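Local coordinates for putative oxidoreductase molybdopterin-binding subunit (Sulfolobus tokodaii, PDB 4ZOH), which probably acts as the molybdenum-bearing subunit of a xanthine oxidase-family hydroxylase, holding its cofactor as a pterin cytosine dinucleotide, at residues K218-Y226 against P286-E294; S251-K259 against T328-E338. All blocks are in the same frame, centred on the assembly; numbering follows the deposited sequence.

How the contacts relate
Followed from the N terminus, the chain passes through 218-226, 251-259, 286-294 and 328-338 in turn, so the segments of the two contacts alternate and their loops cross rather than nest. Contact 1 is closed when the start of helix 288-304 returns to the start of helix 223-235. Contact 2 closes later, as the loop and first turn of helix 336-353 settle on the beginning of strand 254-266. The crossing is fastened directly: Glu-294 of contact 1 forms a salt bridge with Lys-258 of contact 2, and Asp-293 probably accepts a hydrogen bond from the backbone N of Ser-330. Helix 288-304 thus joins both contacts beside the molybdenum cofactor.

Contact 1. Residues K218-Y226 against P286-E294; sequences KIIAHPEEY and PYPDANDDE
Ile-220 packs against Tyr-287, Asp-289, Ala-290 and Asp-293 where the first turns of helices 223-235 and 288-304 come together, within the molybdopterin cofactor-binding domain. Each starts with a proline (Pro-223, Pro-288), suited to a first turn because it has no N-H to satisfy, and Glu-225 OE1 accepts from His-222 N, the N3-to-N-cap half of a capping box. Traced outward, Ile-220 CB lies against Asp-289 CB; CG2 sits 3.6 Å from Asp-289 O and reaches the carboxylate of Asp-293, which is held by the backbone N of Ser-330. CG1, set between the backbone N and carbonyl carbon (chi1 68°), passes over a face of the His-222 ring, whose NE2 is bonded to Ser-217 O. At the tip, CD1 touches Ala-290 CB at 3.9 Å and the edge of the Tyr-287 ring, CE2 being 4.0 Å away. A branched aliphatic chain suits this place: CB, CG2 and CD1 each find a partner on helix 288-304 or its N-cap residue. Tyr-287 adds length and a polar end: Pro-223 CG lies over one ring face, 4.0 Å from the centroid, in a CH-pi contact, while OH donates to Ala-221 O at 2.6 Å, from 32° off the carbonyl plane. The side chain of Ile-219 comes within about 5 Å of the molybdenum, consistent with the junction lying behind the probable active site. Asp-289, in the first turn of its helix, is suitably acidic, since the helix end would probably stabilise its charge. Tyr-226 and Asp-289 approach from opposite directions; Tyr-226 OH donates to the syn side of Asp-289 OD1 at 2.7 Å, with ring and carboxylate planes 54° apart, and a water that takes the N-H of Ala-221 gives a proton to the same OD1, 2.6 Å from the water oxygen.

Contact 2. Residues S251-K259 against T328-E338; sequences SAGHGRDKK and TQSYRGAGRPE. With MCN (pterin cytosine dinucleotide), chain D.
The guanidinium of Arg-256 is clamped between Tyr-331 CD2 over one face and Pro-337 CG over the other, each 3.3 Å from its plane. This is the tight half of a contact between strand 254-266 and the loop and first turn of helix 336-353. NH1 and NH2 both grip Arg-332 O end-on, and NH1 adds a weak bond to Tyr-331 O; arginine suits a slot that needs both flatness and donors at the edge. A bend at chi2 (-72°) lays its CD 3.3 Å from Glu-338 CD; NE and Glu-338 OE1, 4.0 Å apart, form a long salt bridge with no N-H pointing at the oxygen. Lys-258 NZ meets Glu-338 OE2 at 2.8 Å, bonds back to Arg-256 O, and also pairs with Glu-294, so its charge is probably shared between two carboxylates. Glycines permit the closeness: a side chain at Gly-255 would strike Tyr-331 CB and one at Gly-333 Pro-337 CG, while Gly-335 takes a positive phi in the type I' turn from Gly-333 to Arg-336. Even here a water binds Arg-256 NH1, Gly-335 N and Glu-338 OE2. A methionine in place of Arg-256 would probably leave Arg-332 O without its two donors and the chain leading into the turn less firmly fixed. Around Gly-253 side-chain packing is sparser and water joins the direct bonds: Gln-329 OE1 reaches Gly-253 N at 2.8 Å, and Gln-329 N bonds to His-254 O; waters link Gly-253 O (weakly) to Ser-330 O, His-254 N to Gln-329 OE1 and, nearer the middle, Arg-256 N to Gln-329 O. Arg-332 turns to the cofactor, its guanidinium face covering the pterin N8', with NH1 held by Gln-613. Strand 149-161 flanks Arg-256 and Tyr-331, helix 288-304 touches Lys-258, Thr-328 and Gln-329, and helix 673-688 packs on Arg-256, Arg-332 and Pro-337.

Contact 1. Residues K218-Y226 against P286-E294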
loop_
_atom_site.group_PDB
_atom_site.type_symbol
_atom_site.label_atom_id
_atom_site.label_comp_id
_atom_site.label_asym_id
_atom_site.label_seq_id
_atom_site.Cartn_x
_atom_site.Cartn_y
_atom_site.Cartn_z
ATOM N N LYS A 218 1.962 -20.895 12.010
ATOM C CA LYS A 218 1.740 -20.198 10.732
ATOM C C LYS A 218 2.503 -20.898 9.562
ATOM O O LYS A 218 2.718 -20.327 8.468
ATOM C CB LYS A 218 2.078 -18.684 10.832
ATOM C CG LYS A 218 1.146 -17.908 11.797
ATOM C CD LYS A 218 1.642 -16.478 12.134
ATOM C CE LYS A 218 0.802 -15.870 13.233
ATOM N NZ LYS A 218 1.214 -14.422 13.467
ATOM N N ILE A 219 2.963 -22.122 9.816
ATOM C CA ILE A 219 3.518 -22.926 8.717
ATOM C C ILE A 219 2.437 -23.265 7.666
ATOM O O ILE A 219 2.588 -22.960 6.477
ATOM C CB ILE A 219 4.116 -24.258 9.218
ATOM C CG1 ILE A 219 5.233 -23.989 10.236
ATOM C CG2 ILE A 219 4.598 -25.095 7.999
ATOM C CD1 ILE A 219 5.824 -25.317 10.805
ATOM N N ILE A 220 1.334 -23.854 8.147
ATOM C CA ILE A 220 0.299 -24.329 7.254
ATOM C C ILE A 220 -0.478 -23.133 6.713
ATOM O O ILE A 220 -0.443 -22.026 7.312
ATOM C CB ILE A 220 -0.663 -25.304 8.002
ATOM C CG1 ILE A 220 -1.511 -24.604 9.093
ATOM C CG2 ILE A 220 0.155 -26.473 8.546
ATOM C CD1 ILE A 220 -2.565 -25.524 9.703
ATOM N N ALA A 221 -1.162 -23.341 5.586
ATOM C CA ALA A 221 -2.237 -22.408 5.181
ATOM C C ALA A 221 -3.449 -22.820 5.943
ATOM O O ALA A 221 -3.819 -23.997 5.924
ATOM C CB ALA A 221 -2.507 -22.491 3.671
ATOM N N HIS A 222 -4.066 -21.863 6.585
ATOM C CA HIS A 222 -5.202 -22.093 7.322
ATOM C C HIS A 222 -6.492 -22.086 6.496
ATOM O O HIS A 222 -6.514 -21.457 5.458
ATOM C CB HIS A 222 -5.288 -21.009 8.379
ATOM C CG HIS A 222 -4.306 -21.235 9.477
ATOM N ND1 HIS A 222 -4.641 -21.895 10.632
ATOM C CD2 HIS A 222 -2.981 -20.967 9.561
ATOM C CE1 HIS A 222 -3.584 -21.979 11.424
ATOM N NE2 HIS A 222 -2.556 -21.440 10.786
ATOM N N PRO A 223 -7.573 -22.684 7.019
ATOM C CA PRO A 223 -8.824 -22.588 6.196
ATOM C C PRO A 223 -9.174 -21.155 5.769
ATOM O O PRO A 223 -9.532 -20.947 4.595
ATOM C CB PRO A 223 -9.924 -23.163 7.115
ATOM C CG PRO A 223 -9.192 -24.021 8.138
ATOM C CD PRO A 223 -7.836 -23.299 8.350
ATOM N N GLU A 224 -9.006 -20.185 6.676
ATOM C CA GLU A 224 -9.315 -18.790 6.372
ATOM C C GLU A 224 -8.449 -18.227 5.232
ATOM O O GLU A 224 -8.912 -17.398 4.422
ATOM C CB GLU A 224 -9.134 -17.917 7.622
ATOM C CG GLU A 224 -10.048 -18.246 8.775
ATOM C CD GLU A 224 -9.405 -19.238 9.726
ATOM O OE1 GLU A 224 -8.793 -20.163 9.272
ATOM O OE2 GLU A 224 -9.547 -19.104 10.932
ATOM N N GLU A 225 -7.207 -18.676 5.142
ATOM C CA GLU A 225 -6.379 -18.165 4.082
ATOM C C GLU A 225 -6.820 -18.677 2.697
ATOM O O GLU A 225 -6.896 -17.919 1.733
ATOM C CB GLU A 225 -4.884 -18.501 4.326
ATOM C CG GLU A 225 -4.176 -17.632 5.414
ATOM C CD GLU A 225 -2.843 -18.271 5.815
ATOM O OE1 GLU A 225 -2.866 -19.264 6.522
ATOM O OE2 GLU A 225 -1.764 -17.828 5.437
ATOM N N TYR A 226 -7.008 -19.987 2.582
ATOM C CA TYR A 226 -7.639 -20.563 1.324
ATOM C C TYR A 226 -8.947 -19.873 0.943
ATOM O O TYR A 226 -9.130 -19.490 -0.212
ATOM C CB TYR A 226 -7.886 -22.066 1.498
ATOM C CG TYR A 226 -6.628 -22.911 1.535
ATOM C CD1 TYR A 226 -5.706 -22.859 0.498
ATOM C CD2 TYR A 226 -6.380 -23.757 2.621
ATOM C CE1 TYR A 226 -4.608 -23.663 0.455
ATOM C CE2 TYR A 226 -5.286 -24.588 2.601
ATOM C CZ TYR A 226 -4.424 -24.545 1.502
ATOM O OH TYR A 226 -3.326 -25.336 1.491
ATOM N N PRO A 286 -10.123 -33.752 11.155
ATOM C CA PRO A 286 -9.333 -33.998 9.955
ATOM C C PRO A 286 -9.221 -32.733 9.032
ATOM O O PRO A 286 -10.000 -32.589 8.157
ATOM C CB PRO A 286 -10.098 -35.133 9.232
ATOM C CG PRO A 286 -11.470 -35.146 9.867
ATOM C CD PRO A 286 -11.436 -34.432 11.162
ATOM N N TYR A 287 -8.249 -31.855 9.220
ATOM C CA TYR A 287 -7.973 -30.827 8.247
ATOM C C TYR A 287 -6.698 -31.293 7.616
ATOM O O TYR A 287 -5.709 -31.453 8.311
ATOM C CB TYR A 287 -7.898 -29.439 8.917
ATOM C CG TYR A 287 -7.377 -28.304 8.012
ATOM C CD1 TYR A 287 -7.958 -28.069 6.754
ATOM C CD2 TYR A 287 -6.348 -27.418 8.461
ATOM C CE1 TYR A 287 -7.539 -27.014 5.947
ATOM C CE2 TYR A 287 -5.894 -26.374 7.656
ATOM C CZ TYR A 287 -6.505 -26.167 6.398
ATOM O OH TYR A 287 -6.137 -25.169 5.551
ATOM N N PRO A 288 -6.687 -31.541 6.297
ATOM C CA PRO A 288 -5.479 -32.138 5.766
ATOM C C PRO A 288 -4.141 -31.379 6.026
ATOM O O PRO A 288 -3.104 -32.040 6.309
ATOM C CB PRO A 288 -5.777 -32.248 4.244
ATOM C CG PRO A 288 -7.284 -32.433 4.228
ATOM C CD PRO A 288 -7.728 -31.414 5.257
ATOM N N ASP A 289 -4.121 -30.049 5.870
ATOM C CA ASP A 289 -2.818 -29.270 6.069
ATOM C C ASP A 289 -2.252 -29.455 7.460
ATOM O O ASP A 289 -1.088 -29.748 7.619
ATOM C CB ASP A 289 -2.982 -27.786 5.754
ATOM C CG ASP A 289 -3.490 -27.570 4.369
ATOM O OD1 ASP A 289 -2.724 -27.058 3.514
ATOM O OD2 ASP A 289 -4.695 -27.937 4.157
ATOM N N ALA A 290 -3.119 -29.359 8.454
ATOM C CA ALA A 290 -2.703 -29.589 9.828
ATOM C C ALA A 290 -2.351 -31.051 10.112
ATOM O O ALA A 290 -1.327 -31.336 10.778
ATOM C CB ALA A 290 -3.784 -29.112 10.758
ATOM N N ASN A 291 -3.178 -31.993 9.613
ATOM C CA ASN A 291 -2.920 -33.437 9.874
ATOM C C ASN A 291 -1.612 -33.839 9.376
ATOM O O ASN A 291 -0.873 -34.539 10.058
ATOM C CB ASN A 291 -3.985 -34.331 9.252
ATOM C CG ASN A 291 -5.344 -34.020 9.799
ATOM O OD1 ASN A 291 -6.307 -34.374 9.189
ATOM N ND2 ASN A 291 -5.432 -33.357 10.971
ATOM N N ASP A 292 -1.300 -33.405 8.181
ATOM C CA ASP A 292 -0.050 -33.760 7.591
ATOM C C ASP A 292 1.185 -33.171 8.429
ATOM O O ASP A 292 2.222 -33.823 8.550
ATOM C CB ASP A 292 -0.050 -33.202 6.163
ATOM C CG ASP A 292 1.296 -33.373 5.463
ATOM O OD1 ASP A 292 1.840 -34.521 5.345
ATOM O OD2 ASP A 292 1.831 -32.331 5.025
ATOM N N ASP A 293 1.063 -31.920 8.893
ATOM C CA ASP A 293 2.071 -31.204 9.722
ATOM C C ASP A 293 2.302 -31.998 10.998
ATOM O O ASP A 293 3.394 -32.489 11.236
ATOM C CB ASP A 293 1.469 -29.822 10.088
ATOM C CG ASP A 293 2.415 -28.951 10.933
ATOM O OD1 ASP A 293 3.634 -29.206 10.893
ATOM O OD2 ASP A 293 1.895 -28.033 11.614
ATOM N N GLU A 294 1.234 -32.186 11.759
ATOM C CA GLU A 294 1.290 -32.871 13.023
ATOM C C GLU A 294 1.631 -34.359 12.980
ATOM O O GLU A 294 2.355 -34.859 13.858
ATOM C CB GLU A 294 0.023 -32.703 13.827
ATOM C CG GLU A 294 0.189 -33.331 15.207
ATOM C CD GLU A 294 1.299 -32.691 16.085
ATOM O OE1 GLU A 294 1.951 -31.706 15.676
ATOM O OE2 GLU A 294 1.515 -33.210 17.178
HETATM O O HOH W 1 -0.530 -25.999 4.537
#

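Contact 2. Residues S251-K259 against T328-E338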
loop_
_atom_site.group_PDB
_atom_site.type_symbol
_atom_site.label_atom_id
_atom_site.label_comp_id
_atom_site.label_asym_id
_atom_site.label_seq_id
_atom_site.Cartn_x
_atom_site.Cartn_y
_atom_site.Cartn_z
ATOM N N SER A 251 -9.172 -21.638 17.284
ATOM C CA SER A 251 -8.951 -22.229 15.961
ATOM C C SER A 251 -7.523 -22.483 15.554
ATOM O O SER A 251 -7.264 -23.053 14.487
ATOM C CB SER A 251 -9.651 -21.344 14.900
ATOM O OG SER A 251 -9.200 -19.999 14.949
ATOM N N ALA A 252 -6.542 -22.001 16.311
ATOM C CA ALA A 252 -5.199 -22.088 15.725
ATOM C C ALA A 252 -4.132 -22.136 16.797
ATOM O O ALA A 252 -4.372 -21.672 17.938
ATOM C CB ALA A 252 -4.948 -20.967 14.748
ATOM N N GLY A 253 -2.988 -22.691 16.397
ATOM C CA GLY A 253 -1.798 -22.859 17.213
ATOM C C GLY A 253 -1.850 -23.906 18.327
ATOM O O GLY A 253 -0.953 -23.896 19.178
ATOM N N HIS A 254 -2.841 -24.824 18.327
ATOM C CA HIS A 254 -2.834 -25.990 19.260
ATOM C C HIS A 254 -1.741 -26.964 18.926
ATOM O O HIS A 254 -1.561 -27.300 17.771
ATOM C CB HIS A 254 -4.174 -26.732 19.246
ATOM C CG HIS A 254 -5.322 -25.901 19.690
ATOM N ND1 HIS A 254 -6.368 -26.416 20.434
ATOM C CD2 HIS A 254 -5.588 -24.581 19.520
ATOM C CE1 HIS A 254 -7.233 -25.447 20.704
ATOM N NE2 HIS A 254 -6.779 -24.316 20.167
ATOM N N GLY A 255 -0.956 -27.379 19.929
ATOM C CA GLY A 255 0.159 -28.301 19.653
ATOM C C GLY A 255 0.353 -29.253 20.804
ATOM O O GLY A 255 -0.412 -29.206 21.768
ATOM N N ARG A 256 1.387 -30.099 20.722
ATOM C CA ARG A 256 1.703 -31.095 21.791
ATOM C C ARG A 256 0.583 -32.192 21.871
ATOM O O ARG A 256 0.373 -32.860 20.880
ATOM C CB ARG A 256 1.973 -30.435 23.171
ATOM C CG ARG A 256 3.153 -29.458 23.129
ATOM C CD ARG A 256 4.570 -30.040 22.998
ATOM N NE ARG A 256 5.554 -28.981 23.368
ATOM C CZ ARG A 256 6.207 -28.181 22.508
ATOM N NH1 ARG A 256 6.095 -28.344 21.182
ATOM N NH2 ARG A 256 7.077 -27.261 22.958
ATOM N N ASP A 257 -0.013 -32.394 23.042
ATOM C CA ASP A 257 -1.174 -33.239 23.268
ATOM C C ASP A 257 -0.836 -34.708 22.867
ATOM O O ASP A 257 -1.409 -35.234 21.893
ATOM C CB ASP A 257 -2.425 -32.696 22.490
ATOM C CG ASP A 257 -3.705 -33.148 23.114
ATOM O OD1 ASP A 257 -3.561 -33.899 24.090
ATOM O OD2 ASP A 257 -4.866 -32.776 22.727
ATOM N N LYS A 258 0.146 -35.299 23.559
ATOM C CA LYS A 258 0.570 -36.704 23.411
ATOM C C LYS A 258 0.718 -37.420 24.759
ATOM O O LYS A 258 1.154 -36.820 25.732
ATOM C CB LYS A 258 1.850 -36.824 22.594
ATOM C CG LYS A 258 1.773 -36.097 21.284
ATOM C CD LYS A 258 3.065 -36.147 20.550
ATOM C CE LYS A 258 2.824 -35.595 19.152
ATOM N NZ LYS A 258 2.420 -34.139 19.301
ATOM N N LYS A 259 0.349 -38.696 24.792
ATOM C CA LYS A 259 0.319 -39.559 25.990
ATOM C C LYS A 259 1.241 -40.757 25.776
ATOM O O LYS A 259 1.144 -41.444 24.720
ATOM C CB LYS A 259 -1.115 -40.088 26.178
ATOM C CG LYS A 259 -1.447 -40.583 27.586
ATOM C CD LYS A 259 -2.793 -41.297 27.667
ATOM C CE LYS A 259 -3.781 -40.412 28.342
ATOM N NZ LYS A 259 -4.902 -41.279 28.753
ATOM N N THR A 328 -4.609 -30.168 15.272
ATOM C CA THR A 328 -3.358 -29.964 15.980
ATOM C C THR A 328 -2.292 -29.593 14.938
ATOM O O THR A 328 -2.328 -30.104 13.829
ATOM C CB THR A 328 -2.961 -31.291 16.693
ATOM O OG1 THR A 328 -4.100 -31.774 17.446
ATOM C CG2 THR A 328 -1.676 -31.050 17.658
ATOM N N GLN A 329 -1.319 -28.763 15.309
ATOM C CA GLN A 329 -0.250 -28.312 14.388
ATOM C C GLN A 329 1.091 -28.276 15.077
ATOM O O GLN A 329 1.175 -28.313 16.272
ATOM C CB GLN A 329 -0.435 -26.826 14.014
ATOM C CG GLN A 329 -1.785 -26.380 13.616
ATOM C CD GLN A 329 -1.838 -24.854 13.441
ATOM O OE1 GLN A 329 -2.677 -24.174 14.059
ATOM N NE2 GLN A 329 -0.938 -24.330 12.649
ATOM N N SER A 330 2.129 -28.033 14.306
ATOM C CA SER A 330 3.468 -27.808 14.849
ATOM C C SER A 330 3.351 -26.698 15.894
ATOM O O SER A 330 2.722 -25.639 15.665
ATOM C CB SER A 330 4.398 -27.326 13.785
ATOM O OG SER A 330 4.996 -28.395 13.112
ATOM N N TYR A 331 3.962 -26.959 17.048
ATOM C CA TYR A 331 4.347 -25.906 18.000
ATOM C C TYR A 331 5.813 -26.135 18.375
ATOM O O TYR A 331 6.236 -27.311 18.592
ATOM C CB TYR A 331 3.503 -25.938 19.223
ATOM C CG TYR A 331 3.923 -25.003 20.344
ATOM C CD1 TYR A 331 4.032 -23.602 20.112
ATOM C CD2 TYR A 331 4.209 -25.477 21.597
ATOM C CE1 TYR A 331 4.322 -22.710 21.131
ATOM C CE2 TYR A 331 4.528 -24.614 22.628
ATOM C CZ TYR A 331 4.580 -23.215 22.392
ATOM O OH TYR A 331 4.899 -22.322 23.391
ATOM N N ARG A 332 6.570 -25.021 18.425
ATOM C CA ARG A 332 7.966 -24.975 18.809
ATOM C C ARG A 332 8.582 -26.284 19.308
ATOM O O ARG A 332 8.316 -26.707 20.420
ATOM C CB ARG A 332 8.207 -23.819 19.817
ATOM C CG ARG A 332 9.722 -23.472 19.873
ATOM C CD ARG A 332 9.975 -22.296 20.816
ATOM N NE ARG A 332 11.342 -21.742 20.638
ATOM C CZ ARG A 332 11.637 -20.445 20.851
ATOM N NH1 ARG A 332 10.661 -19.626 21.230
ATOM N NH2 ARG A 332 12.870 -19.964 20.618
ATOM N N GLY A 333 9.362 -26.917 18.447
ATOM C CA GLY A 333 9.905 -28.257 18.653
ATOM C C GLY A 333 9.195 -29.384 17.864
ATOM O O GLY A 333 9.826 -30.351 17.515
ATOM N N ALA A 334 7.892 -29.259 17.651
ATOM C CA ALA A 334 7.153 -30.039 16.647
ATOM C C ALA A 334 7.390 -31.573 16.830
ATOM O O ALA A 334 8.005 -32.254 15.950
ATOM C CB ALA A 334 7.587 -29.582 15.258
ATOM N N GLY A 335 7.021 -32.054 18.002
ATOM C CA GLY A 335 7.172 -33.482 18.346
ATOM C C GLY A 335 8.424 -33.818 19.180
ATOM O O GLY A 335 8.433 -34.780 19.960
ATOM N N ARG A 336 9.510 -33.083 18.973
ATOM C CA ARG A 336 10.750 -33.386 19.724
ATOM C C ARG A 336 10.664 -33.108 21.233
ATOM O O ARG A 336 11.191 -33.920 22.019
ATOM C CB ARG A 336 11.960 -32.758 19.089
ATOM C CG ARG A 336 12.375 -33.430 17.806
ATOM C CD ARG A 336 11.937 -32.671 16.568
ATOM N NE ARG A 336 12.660 -31.425 16.494
ATOM C CZ ARG A 336 12.371 -30.400 15.676
ATOM N NH1 ARG A 336 13.125 -29.285 15.718
ATOM N NH2 ARG A 336 11.335 -30.481 14.834
ATOM N N PRO A 337 9.933 -32.024 21.656
ATOM C CA PRO A 337 9.777 -31.785 23.082
ATOM C C PRO A 337 9.080 -32.965 23.791
ATOM O O PRO A 337 9.478 -33.353 24.936
ATOM C CB PRO A 337 8.865 -30.559 23.144
ATOM C CG PRO A 337 9.157 -29.847 21.902
ATOM C CD PRO A 337 9.431 -30.866 20.865
ATOM N N GLU A 338 8.004 -33.462 23.188
ATOM C CA GLU A 338 7.266 -34.576 23.800
ATOM C C GLU A 338 8.173 -35.806 24.012
ATOM O O GLU A 338 8.226 -36.356 25.089
ATOM C CB GLU A 338 6.050 -34.926 22.961
ATOM C CG GLU A 338 5.065 -33.769 22.793
ATOM C CD GLU A 338 5.342 -32.923 21.542
ATOM O OE1 GLU A 338 6.459 -32.338 21.411
ATOM O OE2 GLU A 338 4.418 -32.805 20.670
HETATM N N1 MCN D . 21.856 -19.074 15.700
HETATM C C2 MCN D . 23.231 -18.908 15.678
HETATM N N3 MCN D . 24.081 -19.982 15.659
HETATM C C4 MCN D . 23.529 -21.257 15.674
HETATM C C5 MCN D . 22.147 -21.440 15.699
HETATM C C6 MCN D . 21.293 -20.337 15.687
HETATM O O2 MCN D . 23.770 -17.796 15.663
HETATM N N4 MCN D . 24.359 -22.278 15.655
HETATM C "C1'" MCN D . 21.029 -17.865 15.693
HETATM C C2D MCN D . 20.674 -17.498 14.251
HETATM O "O2'" MCN D . 21.562 -16.583 13.685
HETATM C "C3'" MCN D . 19.355 -16.790 14.411
HETATM C C4D MCN D . 18.705 -17.719 15.351
HETATM O O4D MCN D . 19.785 -18.103 16.308
HETATM O "O3'" MCN D . 19.467 -15.532 14.982
HETATM C "C5'" MCN D . 18.338 -18.725 14.276
HETATM O "O5'" MCN D . 17.977 -19.874 14.789
HETATM P PA MCN D . 17.806 -21.225 13.903
HETATM O O1A MCN D . 18.370 -21.280 12.571
HETATM O O2A MCN D . 18.219 -22.198 14.972
HETATM O O3A MCN D . 16.120 -21.222 13.942
HETATM P PB MCN D . 15.252 -20.407 12.852
HETATM O O1B MCN D . 15.040 -21.328 11.661
HETATM O O2B MCN D . 15.736 -19.064 12.520
HETATM O O3B MCN D . 13.972 -20.231 13.670
HETATM C C10 MCN D . 12.876 -21.186 13.675
HETATM C "C9'" MCN D . 12.459 -21.510 15.088
HETATM C "C8'" MCN D . 11.222 -22.236 15.157
HETATM S "S8'" MCN D . 11.031 -23.736 14.261
HETATM C "C7'" MCN D . 10.210 -21.878 15.995
HETATM S "S7'" MCN D . 8.725 -22.844 16.205
HETATM C "C6'" MCN D . 10.316 -20.745 16.894
HETATM C C7 MCN D . 11.815 -20.336 17.076
HETATM O "O9'" MCN D . 12.380 -20.269 15.782
HETATM N "N5'" MCN D . 9.467 -19.619 16.509
HETATM C C4A MCN D . 9.781 -18.276 16.799
HETATM N "N8'" MCN D . 11.907 -18.988 17.718
HETATM C C4B MCN D . 11.019 -17.991 17.443
HETATM N "N1'" MCN D . 11.366 -16.750 17.794
HETATM C "C2'" MCN D . 10.554 -15.741 17.490
HETATM N "N2'" MCN D . 10.935 -14.527 17.830
HETATM N "N3'" MCN D . 9.287 -15.930 16.846
HETATM C "C4'" MCN D . 8.867 -17.235 16.501
HETATM O "O4'" MCN D . 7.744 -17.415 15.946
HETATM O O HOH W 2 1.210 -23.881 17.013
HETATM O O HOH W 3 -4.275 -25.470 15.802
HETATM O O HOH W 4 4.915 -30.391 19.477
HETATM O O HOH W 5 2.522 -30.118 18.041
#